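XPF endonuclease (Aeropyrum pernix, PDB 2BGW) probably acts as a structure-specific DNA endonuclease in nucleotide excision repair, binding DNA and a magnesium ion as a dimer. Local coordinates at residues 155-158 with 159-163. Sequence-based numbering, arbitrary orientation.
Sequences DVRE and WQLYI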
loop_
_atom_site.group_PDB
_atom_site.type_symbol
_atom_site.label_atom_id
_atom_site.label_comp_id
_atom_site.label_asym_id
_atom_site.label_seq_id
_atom_site.Cartn_x
_atom_site.Cartn_y
_atom_site.Cartn_z
ATOM N N ASP A 155 -12.774 10.092 1.470
ATOM C CA ASP A 155 -13.026 8.827 2.137
ATOM C C ASP A 155 -14.241 8.199 1.503
ATOM O O ASP A 155 -14.259 6.986 1.289
ATOM C CB ASP A 155 -13.345 9.097 3.591
ATOM C CG ASP A 155 -14.314 10.254 3.741
ATOM O OD1 ASP A 155 -14.465 11.027 2.755
ATOM O OD2 ASP A 155 -14.933 10.393 4.820
ATOM N N VAL A 156 -15.245 9.016 1.174
ATOM C CA VAL A 156 -16.464 8.497 0.573
ATOM C C VAL A 156 -16.185 7.835 -0.765
ATOM O O VAL A 156 -16.672 6.734 -1.038
ATOM C CB VAL A 156 -17.537 9.550 0.418
ATOM C CG1 VAL A 156 -18.633 9.019 -0.452
ATOM C CG2 VAL A 156 -18.091 9.945 1.772
ATOM N N ARG A 157 -15.366 8.466 -1.582
ATOM C CA ARG A 157 -14.925 7.824 -2.809
ATOM C C ARG A 157 -14.169 6.514 -2.542
ATOM O O ARG A 157 -14.311 5.553 -3.300
ATOM C CB ARG A 157 -14.074 8.771 -3.645
ATOM C CG ARG A 157 -13.565 8.130 -4.905
ATOM C CD ARG A 157 -12.804 9.101 -5.810
ATOM N NE ARG A 157 -11.701 8.404 -6.478
ATOM C CZ ARG A 157 -11.709 8.036 -7.758
ATOM N NH1 ARG A 157 -12.762 8.308 -8.534
ATOM N NH2 ARG A 157 -10.662 7.392 -8.268
ATOM N N GLU A 158 -13.384 6.465 -1.469
ATOM C CA GLU A 158 -12.583 5.285 -1.196
ATOM C C GLU A 158 -13.467 4.076 -0.935
ATOM O O GLU A 158 -13.237 2.991 -1.464
ATOM C CB GLU A 158 -11.599 5.532 -0.043
ATOM C CG GLU A 158 -10.443 6.488 -0.421
ATOM C CD GLU A 158 -9.806 6.194 -1.794
ATOM O OE1 GLU A 158 -9.275 5.067 -1.991
ATOM O OE2 GLU A 158 -9.837 7.094 -2.679
ATOM N N TRP A 159 -14.495 4.292 -0.125
ATOM C CA TRP A 159 -15.489 3.283 0.151
ATOM C C TRP A 159 -16.287 2.965 -1.090
ATOM O O TRP A 159 -16.621 1.814 -1.325
ATOM C CB TRP A 159 -16.440 3.813 1.165
ATOM C CG TRP A 159 -15.951 3.798 2.534
ATOM C CD1 TRP A 159 -15.517 4.854 3.247
ATOM C CD2 TRP A 159 -15.901 2.678 3.405
ATOM N NE1 TRP A 159 -15.178 4.477 4.519
ATOM C CE2 TRP A 159 -15.420 3.141 4.649
ATOM C CE3 TRP A 159 -16.210 1.323 3.257
ATOM C CZ2 TRP A 159 -15.245 2.305 5.745
ATOM C CZ3 TRP A 159 -16.033 0.489 4.339
ATOM C CH2 TRP A 159 -15.548 0.983 5.574
ATOM N N GLN A 160 -16.606 3.963 -1.900
ATOM C CA GLN A 160 -17.301 3.645 -3.147
ATOM C C GLN A 160 -16.483 2.662 -3.964
ATOM O O GLN A 160 -17.024 1.742 -4.590
ATOM C CB GLN A 160 -17.607 4.900 -3.958
ATOM C CG GLN A 160 -18.560 5.839 -3.253
ATOM C CD GLN A 160 -18.593 7.207 -3.878
ATOM O OE1 GLN A 160 -17.714 7.582 -4.669
ATOM N NE2 GLN A 160 -19.621 7.973 -3.536
ATOM N N LEU A 161 -15.167 2.843 -3.918
ATOM C CA LEU A 161 -14.239 1.972 -4.634
ATOM C C LEU A 161 -14.015 0.625 -3.956
ATOM O O LEU A 161 -13.802 -0.381 -4.612
ATOM C CB LEU A 161 -12.925 2.704 -4.832
ATOM C CG LEU A 161 -13.050 3.835 -5.841
ATOM C CD1 LEU A 161 -11.964 4.808 -5.637
ATOM C CD2 LEU A 161 -13.011 3.260 -7.239
ATOM N N TYR A 162 -14.079 0.612 -2.639
ATOM C CA TYR A 162 -13.903 -0.612 -1.867
ATOM C C TYR A 162 -15.097 -1.530 -2.103
ATOM O O TYR A 162 -14.963 -2.755 -2.223
ATOM C CB TYR A 162 -13.750 -0.260 -0.375
ATOM C CG TYR A 162 -13.636 -1.425 0.577
ATOM C CD1 TYR A 162 -12.760 -2.469 0.326
ATOM C CD2 TYR A 162 -14.398 -1.470 1.740
ATOM C CE1 TYR A 162 -12.662 -3.548 1.198
ATOM C CE2 TYR A 162 -14.302 -2.530 2.627
ATOM C CZ TYR A 162 -13.439 -3.570 2.346
ATOM O OH TYR A 162 -13.323 -4.632 3.210
ATOM N N ILE A 163 -16.266 -0.914 -2.196
ATOM C CA ILE A 163 -17.501 -1.634 -2.435
ATOM C C ILE A 163 -17.493 -2.208 -3.849
ATOM O O ILE A 163 -17.641 -3.412 -4.016
ATOM C CB ILE A 163 -18.710 -0.776 -2.035
ATOM C CG1 ILE A 163 -18.660 -0.638 -0.517
ATOM C CG2 ILE A 163 -20.016 -1.412 -2.477
ATOM C CD1 ILE A 163 -19.435 0.445 0.070
#
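Four successive i to i+4 hydrogen bonds join 155-158 to 159-163 in the first turns of helix 155-165: Trp-159 N donates to Asp-155 O (3.1 Å), Gln-160 N to Val-156 O (2.9 Å), Leu-161 N to Arg-157 O (2.9 Å) and Tyr-162 N to Glu-158 O (2.8 Å). Leu-161 lays CD1 over one face of the Arg-157 guanidinium, offset toward its rim, 3.7 Å from NE. Arg-157 reaches this place with CG anti to its backbone N (chi1 178°), and its NH2 forms a salt bridge with Asp-47. The Trp-159 indole meets Asp-155 O edge-on through CD1 (3.2 Å), while NE1 is hydrogen-bonded to Gln-37 O. Gln-160, extended beyond CG, sets NE2 3.4 Å from Val-156 CG1; NE2 also makes weak hydrogen bonds to Thr-216 O and Ile-213 O of the second subunit. Replacing Gln-160 with an alanine would probably uncover Val-156 CG1 and the Arg-157 backbone beside OE1, and cost those two carbonyls a weak donor. No hydrogen bond or salt bridge joins side chains across the segments, where methyl meets guanidinium and amide; Arg-157, Trp-159 and Gln-160 instead spend their polar groups on Asp-47, Gln-37 and the second subunit, linking this first helix of the helix-hairpin-helix region to the nuclease domain and the partner subunit.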